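Local structure of prolyl-tRNA synthetase (Giardia lamblia ATCC 50803, 3IAL) at residues Pro121-Phe131 against His169-His177; Ala180-Tyr190 against His265-Ile273. The protein probably charges tRNA(Pro) with L-proline at the expense of ATP, and holds prolyl-adenylate in its catalytic core. One frame throughout, in Å; residues are numbered along the deposited sequence.

Contact 1 and contact 2 lie in the class II synthetase core, with centres about 12 Å apart. Strand 167-177 carries one half of contact 1 and runs antiparallel beside strand 263-274, which carries one half of contact 2. Helix 180-201 follows strand 167-177 directly in the chain. The two contacts meet where His177 NE2 lies 2.8 Å from Thr269 OG1, a probable hydrogen bond, and where His177 N lies 2.8 Å from Tyr267 O. Both touch the prolyl-adenylate. Thr122, Glu124, Glu172 and His174 of contact 1 surround the prolyl ring, and Trp170 reaches from the prolyl carbonyl to the ribose. From contact 2, Cys270, Ala271 and Gly272 border the ligand.

Contact 1 of 2, residues Pro121-Phe131 against His169-His177; sequences PTSETAIYSMF and HWNEAHCCH. With PR8 (5'-O-[(R)-hydroxy{[(2S)-pyrrolidin-2-ylcarbonyl]oxy}phosphoryl]adenosine), chain H.
Ser123, at the N-cap position of helix 124-134, joins to Glu172 of strand 167-177 at the prolyl pocket of the class II synthetase core. Two hydrogen bonds make the link. Ser123 OG donates to Glu172 OE1 at 2.6 Å, reaching the syn side but 31° out of the carboxylate plane. Ser123 N gives a longer bond to the syn lone pair of OE2. That oxygen is also met on its anti side by His174 NE2, at 2.8 Å and nearly in the imidazole plane. Tyr128 OH and His174 ND1 share a nearly straight bond of 2.8 Å. The imidazole is thus fixed at both nitrogens.

Ile127 CD1 sits over one face of the His174 ring, 3.7 Å from its centroid, a CH-pi contact. Phe131 packs on Cys176 CB and brings its ring edge to His174 O.

The prolyl group meets both segments. From the strand, Glu172 CB lies 3.5 Å from the ligand CG and His174 CE1 packs near the ligand CD. A chi1 of 177° swings Thr122 OG1 away from its backbone N and toward the ligand, where it accepts from the ligand N and donates to Glu124 OE1. Glu124 OE2 lies 2.7 Å from the ligand N.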
# COMPACT_ATOMS: atom_id res chain seq x y z
N PRO B 121 13.88 -9.87 -8.50
CA PRO B 121 13.46 -9.41 -9.84
C PRO B 121 12.02 -9.79 -10.15
O PRO B 121 11.39 -9.23 -11.04
CB PRO B 121 14.41 -10.17 -10.76
CG PRO B 121 14.71 -11.43 -10.04
CD PRO B 121 14.78 -11.03 -8.58
N THR B 122 11.54 -10.78 -9.41
CA THR B 122 10.19 -11.31 -9.48
C THR B 122 10.26 -12.39 -8.41
O THR B 122 11.36 -12.84 -8.07
CB THR B 122 9.84 -11.88 -10.88
OG1 THR B 122 8.51 -12.44 -10.86
CG2 THR B 122 10.85 -12.95 -11.30
N SER B 123 9.13 -12.78 -7.84
CA SER B 123 9.19 -13.49 -6.56
C SER B 123 8.90 -15.00 -6.57
O SER B 123 8.82 -15.61 -5.51
CB SER B 123 8.32 -12.78 -5.53
OG SER B 123 8.62 -11.39 -5.51
N GLU B 124 8.78 -15.61 -7.75
CA GLU B 124 8.48 -17.05 -7.84
C GLU B 124 9.33 -17.90 -6.89
O GLU B 124 8.79 -18.68 -6.12
CB GLU B 124 8.64 -17.59 -9.26
CG GLU B 124 7.48 -17.25 -10.19
CD GLU B 124 7.52 -15.82 -10.72
OE1 GLU B 124 8.53 -15.10 -10.50
OE2 GLU B 124 6.54 -15.41 -11.37
N THR B 125 10.65 -17.74 -6.95
CA THR B 125 11.55 -18.65 -6.23
C THR B 125 11.36 -18.56 -4.72
O THR B 125 11.41 -19.58 -4.01
CB THR B 125 13.03 -18.43 -6.61
OG1 THR B 125 13.41 -17.07 -6.35
CG2 THR B 125 13.27 -18.73 -8.09
N ALA B 126 11.11 -17.35 -4.23
CA ALA B 126 10.88 -17.10 -2.81
C ALA B 126 9.50 -17.59 -2.38
O ALA B 126 9.37 -18.27 -1.36
CB ALA B 126 11.04 -15.60 -2.51
N ILE B 127 8.48 -17.27 -3.16
CA ILE B 127 7.12 -17.64 -2.81
C ILE B 127 6.88 -19.15 -2.87
O ILE B 127 6.24 -19.70 -1.98
CB ILE B 127 6.08 -16.90 -3.68
CG1 ILE B 127 6.05 -15.42 -3.30
CG2 ILE B 127 4.68 -17.52 -3.50
CD1 ILE B 127 5.40 -14.52 -4.32
N TYR B 128 7.41 -19.82 -3.89
CA TYR B 128 7.17 -21.26 -4.04
C TYR B 128 7.99 -22.08 -3.03
O TYR B 128 7.56 -23.15 -2.63
CB TYR B 128 7.38 -21.71 -5.49
CG TYR B 128 6.60 -20.88 -6.51
CD1 TYR B 128 5.45 -20.17 -6.13
CD2 TYR B 128 7.01 -20.79 -7.84
CE1 TYR B 128 4.74 -19.40 -7.05
CE2 TYR B 128 6.31 -20.02 -8.76
CZ TYR B 128 5.18 -19.33 -8.36
OH TYR B 128 4.47 -18.56 -9.25
N SER B 129 9.14 -21.56 -2.58
CA SER B 129 9.85 -22.15 -1.45
C SER B 129 8.96 -22.14 -0.21
O SER B 129 9.00 -23.09 0.58
CB SER B 129 11.16 -21.40 -1.16
OG SER B 129 12.04 -21.47 -2.27
N MET B 130 8.16 -21.09 -0.02
CA MET B 130 7.20 -21.06 1.09
C MET B 130 5.94 -21.88 0.82
O MET B 130 5.42 -22.51 1.73
CB MET B 130 6.85 -19.62 1.48
CG MET B 130 8.06 -18.81 1.96
SD MET B 130 8.99 -19.52 3.35
CE MET B 130 7.70 -19.50 4.61
N PHE B 131 5.44 -21.89 -0.42
CA PHE B 131 4.31 -22.79 -0.77
C PHE B 131 4.61 -24.25 -0.41
O PHE B 131 3.71 -25.00 -0.00
CB PHE B 131 3.98 -22.70 -2.27
CG PHE B 131 3.18 -21.48 -2.67
CD1 PHE B 131 3.02 -20.38 -1.81
CD2 PHE B 131 2.59 -21.42 -3.93
CE1 PHE B 131 2.28 -19.26 -2.21
CE2 PHE B 131 1.85 -20.30 -4.33
CZ PHE B 131 1.69 -19.23 -3.46
N HIS B 169 7.62 -0.58 -9.47
CA HIS B 169 6.48 -0.76 -8.58
C HIS B 169 5.47 -1.63 -9.31
O HIS B 169 5.18 -1.41 -10.50
CB HIS B 169 5.89 0.60 -8.21
CG HIS B 169 4.92 0.55 -7.07
ND1 HIS B 169 3.56 0.64 -7.25
CD2 HIS B 169 5.12 0.41 -5.74
CE1 HIS B 169 2.96 0.56 -6.08
NE2 HIS B 169 3.88 0.42 -5.14
N TRP B 170 4.96 -2.66 -8.63
CA TRP B 170 4.06 -3.59 -9.28
C TRP B 170 3.19 -4.37 -8.31
O TRP B 170 3.36 -4.25 -7.10
CB TRP B 170 4.85 -4.54 -10.21
CG TRP B 170 5.41 -5.83 -9.62
CD1 TRP B 170 5.60 -6.15 -8.31
CD2 TRP B 170 5.90 -6.95 -10.38
NE1 TRP B 170 6.15 -7.41 -8.20
CE2 TRP B 170 6.34 -7.92 -9.46
CE3 TRP B 170 5.99 -7.22 -11.75
CZ2 TRP B 170 6.86 -9.14 -9.86
CZ3 TRP B 170 6.50 -8.45 -12.15
CH2 TRP B 170 6.93 -9.39 -11.21
N ASN B 171 2.27 -5.15 -8.85
CA ASN B 171 1.58 -6.18 -8.09
C ASN B 171 1.75 -7.52 -8.79
O ASN B 171 1.62 -7.61 -10.02
CB ASN B 171 0.10 -5.82 -7.92
CG ASN B 171 -0.70 -6.92 -7.21
OD1 ASN B 171 -1.01 -7.95 -7.79
ND2 ASN B 171 -1.08 -6.66 -5.95
N GLU B 172 2.09 -8.54 -8.00
CA GLU B 172 2.21 -9.91 -8.48
C GLU B 172 1.31 -10.84 -7.66
O GLU B 172 1.37 -10.85 -6.43
CB GLU B 172 3.67 -10.40 -8.42
CG GLU B 172 4.33 -10.39 -7.04
CD GLU B 172 5.81 -10.75 -7.10
OE1 GLU B 172 6.64 -10.04 -6.48
OE2 GLU B 172 6.15 -11.75 -7.77
N ALA B 173 0.47 -11.59 -8.37
CA ALA B 173 -0.39 -12.62 -7.80
C ALA B 173 0.19 -13.98 -8.14
O ALA B 173 0.69 -14.18 -9.25
CB ALA B 173 -1.78 -12.50 -8.40
N HIS B 174 0.12 -14.92 -7.19
CA HIS B 174 0.63 -16.29 -7.35
C HIS B 174 -0.38 -17.24 -6.71
O HIS B 174 -0.73 -17.07 -5.52
CB HIS B 174 1.99 -16.48 -6.67
CG HIS B 174 3.08 -15.62 -7.22
ND1 HIS B 174 4.02 -16.09 -8.12
CD2 HIS B 174 3.40 -14.32 -6.99
CE1 HIS B 174 4.86 -15.11 -8.43
NE2 HIS B 174 4.50 -14.03 -7.76
N CYS B 175 -0.85 -18.23 -7.47
CA CYS B 175 -1.83 -19.18 -6.96
C CYS B 175 -1.40 -20.61 -7.20
O CYS B 175 -0.79 -20.93 -8.23
CB CYS B 175 -3.19 -18.97 -7.62
SG CYS B 175 -3.88 -17.32 -7.39
N CYS B 176 -1.73 -21.45 -6.23
CA CYS B 176 -1.41 -22.86 -6.25
C CYS B 176 -2.72 -23.64 -6.35
O CYS B 176 -3.65 -23.40 -5.58
CB CYS B 176 -0.67 -23.19 -4.96
SG CYS B 176 0.05 -24.82 -4.89
N HIS B 177 -2.77 -24.57 -7.30
CA HIS B 177 -4.02 -25.21 -7.71
C HIS B 177 -3.93 -26.73 -7.66
O HIS B 177 -2.90 -27.32 -7.97
CB HIS B 177 -4.36 -24.80 -9.14
CG HIS B 177 -4.32 -23.32 -9.37
ND1 HIS B 177 -5.33 -22.47 -8.96
CD2 HIS B 177 -3.40 -22.53 -9.99
CE1 HIS B 177 -5.03 -21.24 -9.31
NE2 HIS B 177 -3.87 -21.25 -9.94
C PR8 H . 5.92 -11.82 -14.40
N PR8 H . 6.13 -12.89 -12.25
O PR8 H . 6.93 -11.21 -14.06
P PR8 H . 5.86 -10.50 -16.51
N1 PR8 H . 9.52 -1.51 -16.11
C2 PR8 H . 8.22 -1.39 -15.86
N3 PR8 H . 7.39 -2.43 -15.90
C4 PR8 H . 7.83 -3.65 -16.22
C5 PR8 H . 9.18 -3.81 -16.50
C6 PR8 H . 10.03 -2.71 -16.44
N6 PR8 H . 11.33 -2.85 -16.71
N7 PR8 H . 9.38 -5.10 -16.78
C8 PR8 H . 8.20 -5.72 -16.68
N9 PR8 H . 7.25 -4.84 -16.34
CA PR8 H . 5.28 -12.83 -13.45
CB PR8 H . 3.93 -12.31 -13.01
CD PR8 H . 5.26 -12.74 -11.09
CG PR8 H . 4.17 -11.78 -11.59
C1' PR8 H . 5.80 -5.19 -16.15
O10 PR8 H . 5.29 -11.71 -15.60
O1P PR8 H . 7.21 -10.79 -17.08
C2' PR8 H . 5.10 -5.59 -17.47
O2' PR8 H . 3.78 -5.04 -17.51
O2P PR8 H . 4.78 -10.31 -17.68
C3' PR8 H . 4.96 -7.09 -17.33
O3' PR8 H . 3.88 -7.56 -18.13
C4' PR8 H . 4.58 -7.12 -15.86
O4' PR8 H . 5.66 -6.36 -15.27
C5' PR8 H . 4.55 -8.55 -15.38
O5' PR8 H . 5.80 -9.17 -15.60

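Contact 2 of 2, residues Ala180-Tyr190 against His265-Ile273. With PR8 (5'-O-[(R)-hydroxy{[(2S)-pyrrolidin-2-ylcarbonyl]oxy}phosphoryl]adenosine), chain H.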
# COMPACT_ATOMS: atom_id res chain seq x y z
N ALA B 180 -5.03 -29.15 -13.19
CA ALA B 180 -4.81 -28.40 -14.42
C ALA B 180 -5.99 -27.50 -14.73
O ALA B 180 -5.81 -26.33 -15.09
CB ALA B 180 -4.55 -29.38 -15.58
N GLU B 181 -7.20 -28.03 -14.56
CA GLU B 181 -8.43 -27.29 -14.85
C GLU B 181 -8.57 -26.04 -13.97
O GLU B 181 -9.00 -25.00 -14.45
CB GLU B 181 -9.66 -28.19 -14.69
CG GLU B 181 -9.71 -29.39 -15.64
CD GLU B 181 -9.15 -30.67 -15.04
OE1 GLU B 181 -8.00 -30.67 -14.54
OE2 GLU B 181 -9.86 -31.70 -15.07
N ASP B 182 -8.24 -26.15 -12.69
CA ASP B 182 -8.28 -24.99 -11.79
C ASP B 182 -7.28 -23.92 -12.23
O ASP B 182 -7.55 -22.74 -12.13
CB ASP B 182 -7.92 -25.37 -10.35
CG ASP B 182 -8.88 -26.37 -9.73
OD1 ASP B 182 -10.09 -26.39 -10.07
OD2 ASP B 182 -8.41 -27.15 -8.87
N ALA B 183 -6.10 -24.36 -12.69
CA ALA B 183 -5.06 -23.46 -13.17
C ALA B 183 -5.56 -22.66 -14.36
O ALA B 183 -5.46 -21.44 -14.37
CB ALA B 183 -3.80 -24.24 -13.54
N VAL B 184 -6.12 -23.35 -15.35
CA VAL B 184 -6.72 -22.70 -16.52
C VAL B 184 -7.84 -21.73 -16.13
O VAL B 184 -7.91 -20.62 -16.64
CB VAL B 184 -7.25 -23.74 -17.53
CG1 VAL B 184 -8.16 -23.07 -18.55
CG2 VAL B 184 -6.08 -24.45 -18.21
N SER B 185 -8.71 -22.14 -15.22
CA SER B 185 -9.79 -21.26 -14.75
C SER B 185 -9.24 -20.00 -14.05
O SER B 185 -9.83 -18.91 -14.16
CB SER B 185 -10.73 -22.02 -13.80
OG SER B 185 -11.66 -21.13 -13.19
N GLN B 186 -8.12 -20.14 -13.34
CA GLN B 186 -7.52 -18.99 -12.66
C GLN B 186 -7.10 -17.88 -13.65
O GLN B 186 -7.23 -16.70 -13.35
CB GLN B 186 -6.30 -19.40 -11.84
CG GLN B 186 -5.82 -18.32 -10.86
CD GLN B 186 -6.87 -17.98 -9.83
OE1 GLN B 186 -7.47 -18.88 -9.25
NE2 GLN B 186 -7.13 -16.69 -9.64
N LEU B 187 -6.57 -18.28 -14.80
CA LEU B 187 -6.19 -17.31 -15.83
C LEU B 187 -7.35 -16.40 -16.24
O LEU B 187 -7.16 -15.20 -16.39
CB LEU B 187 -5.58 -18.01 -17.05
CG LEU B 187 -4.06 -18.22 -17.05
CD1 LEU B 187 -3.52 -18.76 -15.73
CD2 LEU B 187 -3.66 -19.12 -18.20
N SER B 188 -8.54 -16.97 -16.39
CA SER B 188 -9.74 -16.18 -16.68
C SER B 188 -10.04 -15.20 -15.55
O SER B 188 -10.42 -14.06 -15.81
CB SER B 188 -10.96 -17.08 -16.90
OG SER B 188 -10.74 -17.98 -17.96
N ASP B 189 -9.89 -15.65 -14.30
CA ASP B 189 -10.08 -14.75 -13.15
C ASP B 189 -9.12 -13.57 -13.20
O ASP B 189 -9.50 -12.44 -12.93
CB ASP B 189 -9.93 -15.50 -11.81
CG ASP B 189 -11.14 -16.34 -11.47
OD1 ASP B 189 -12.14 -16.29 -12.22
OD2 ASP B 189 -11.10 -17.04 -10.44
N TYR B 190 -7.86 -13.84 -13.55
CA TYR B 190 -6.87 -12.78 -13.69
C TYR B 190 -7.31 -11.81 -14.80
O TYR B 190 -7.28 -10.60 -14.60
CB TYR B 190 -5.48 -13.34 -14.05
CG TYR B 190 -4.76 -14.18 -13.01
CD1 TYR B 190 -4.78 -13.88 -11.65
CD2 TYR B 190 -3.98 -15.26 -13.42
CE1 TYR B 190 -4.07 -14.67 -10.73
CE2 TYR B 190 -3.28 -16.03 -12.52
CZ TYR B 190 -3.32 -15.74 -11.18
OH TYR B 190 -2.59 -16.54 -10.33
N HIS B 265 1.86 -33.09 -7.43
CA HIS B 265 2.41 -31.77 -7.68
C HIS B 265 1.27 -30.85 -8.11
O HIS B 265 0.64 -31.11 -9.13
CB HIS B 265 3.46 -31.81 -8.79
CG HIS B 265 4.80 -32.29 -8.33
ND1 HIS B 265 5.45 -31.76 -7.24
CD2 HIS B 265 5.63 -33.24 -8.84
CE1 HIS B 265 6.61 -32.37 -7.08
NE2 HIS B 265 6.74 -33.27 -8.04
N PRO B 266 1.01 -29.79 -7.34
CA PRO B 266 -0.03 -28.86 -7.74
C PRO B 266 0.44 -27.99 -8.91
O PRO B 266 1.63 -27.90 -9.19
CB PRO B 266 -0.24 -28.01 -6.49
CG PRO B 266 1.08 -28.00 -5.80
CD PRO B 266 1.79 -29.28 -6.19
N TYR B 267 -0.53 -27.38 -9.58
CA TYR B 267 -0.25 -26.45 -10.66
C TYR B 267 -0.02 -25.06 -10.08
O TYR B 267 -0.61 -24.72 -9.06
CB TYR B 267 -1.44 -26.42 -11.63
CG TYR B 267 -1.36 -27.48 -12.71
CD1 TYR B 267 -1.46 -28.83 -12.39
CD2 TYR B 267 -1.17 -27.13 -14.04
CE1 TYR B 267 -1.39 -29.81 -13.38
CE2 TYR B 267 -1.10 -28.09 -15.03
CZ TYR B 267 -1.21 -29.43 -14.70
OH TYR B 267 -1.13 -30.38 -15.70
N LEU B 268 0.83 -24.27 -10.74
CA LEU B 268 1.06 -22.88 -10.35
C LEU B 268 0.67 -21.89 -11.45
O LEU B 268 0.91 -22.13 -12.64
CB LEU B 268 2.52 -22.67 -9.96
CG LEU B 268 3.03 -23.40 -8.70
CD1 LEU B 268 4.54 -23.27 -8.59
CD2 LEU B 268 2.34 -22.92 -7.42
N THR B 269 0.06 -20.77 -11.06
CA THR B 269 -0.19 -19.66 -11.96
C THR B 269 0.28 -18.34 -11.33
O THR B 269 0.46 -18.24 -10.11
CB THR B 269 -1.69 -19.56 -12.35
OG1 THR B 269 -2.49 -19.19 -11.22
CG2 THR B 269 -2.19 -20.90 -12.92
N CYS B 270 0.51 -17.33 -12.18
CA CYS B 270 0.80 -15.99 -11.68
C CYS B 270 0.39 -14.90 -12.65
O CYS B 270 0.17 -15.15 -13.82
CB CYS B 270 2.27 -15.83 -11.31
SG CYS B 270 3.44 -16.14 -12.62
N ALA B 271 0.24 -13.70 -12.11
CA ALA B 271 -0.19 -12.55 -12.89
C ALA B 271 0.51 -11.31 -12.38
O ALA B 271 0.65 -11.13 -11.17
CB ALA B 271 -1.70 -12.37 -12.81
N GLY B 272 0.95 -10.47 -13.31
CA GLY B 272 1.70 -9.27 -12.96
C GLY B 272 1.25 -8.05 -13.73
O GLY B 272 1.05 -8.10 -14.95
N ILE B 273 1.07 -6.95 -13.00
CA ILE B 273 0.89 -5.62 -13.58
C ILE B 273 1.80 -4.63 -12.84
O ILE B 273 2.02 -4.74 -11.64
CB ILE B 273 -0.57 -5.12 -13.55
CG1 ILE B 273 -1.13 -5.09 -12.12
CG2 ILE B 273 -1.44 -5.97 -14.45
CD1 ILE B 273 -2.35 -4.16 -11.95
C PR8 H . 5.92 -11.82 -14.40
N PR8 H . 6.13 -12.89 -12.25
O PR8 H . 6.93 -11.21 -14.06
P PR8 H . 5.86 -10.50 -16.51
N1 PR8 H . 9.52 -1.51 -16.11
C2 PR8 H . 8.22 -1.39 -15.86
N3 PR8 H . 7.39 -2.43 -15.90
C4 PR8 H . 7.83 -3.65 -16.22
C5 PR8 H . 9.18 -3.81 -16.50
C6 PR8 H . 10.03 -2.71 -16.44
N6 PR8 H . 11.33 -2.85 -16.71
N7 PR8 H . 9.38 -5.10 -16.78
C8 PR8 H . 8.20 -5.72 -16.68
N9 PR8 H . 7.25 -4.84 -16.34
CA PR8 H . 5.28 -12.83 -13.45
CB PR8 H . 3.93 -12.31 -13.01
CD PR8 H . 5.26 -12.74 -11.09
CG PR8 H . 4.17 -11.78 -11.59
C1' PR8 H . 5.80 -5.19 -16.15
O10 PR8 H . 5.29 -11.71 -15.60
O1P PR8 H . 7.21 -10.79 -17.08
C2' PR8 H . 5.10 -5.59 -17.47
O2' PR8 H . 3.78 -5.04 -17.51
O2P PR8 H . 4.78 -10.31 -17.68
C3' PR8 H . 4.96 -7.09 -17.33
O3' PR8 H . 3.88 -7.56 -18.13
C4' PR8 H . 4.58 -7.12 -15.86
O4' PR8 H . 5.66 -6.36 -15.27
C5' PR8 H . 4.55 -8.55 -15.38
O5' PR8 H . 5.80 -9.17 -15.60
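Tyr190 lays one face of its ring on Ala271. The methyl carbon CB of Ala271 stands over the ring centre, 3.6 Å from the centroid and 12° off the normal, a CH-pi contact. On the opposite face lies Gln186 O, from the preceding turn of the helix, offset toward the rim. The hydroxyl reaches further, and Tyr190 OH and Thr269 OG1 form a hydrogen bond of 2.8 Å.

Thr269 points its two branches at different partners. Its chi1 of 68° sets OG1 between the backbone N and the carbonyl carbon, near Tyr190 OH and Gln186 CG. The methyl CG2 packs on Ala183 CB at 3.8 Å and on Leu187 CD1.

Tyr267 turns a face to the start of the helix. Ala180 CA sits over the ring centre, 3.6 Å from the centroid, and Ala180 CB meets Tyr267 CZ. Ala183 CB touches Tyr267 CB at 3.7 Å.

The axes of residues 180-190 and 267-273 run almost parallel, 7° apart, and come within 8.0 Å. The strand belongs to the class II synthetase core, with this helix on one side. On the other, Cys270 SG is 3.9 Å from CA of the prolyl-adenylate, and Gly272 N is 3.5 Å from the ligand CB. Leu268 and Cys270 touch helix 124-134, so the strand lies between two helices, with strand 167-177 paired beside it.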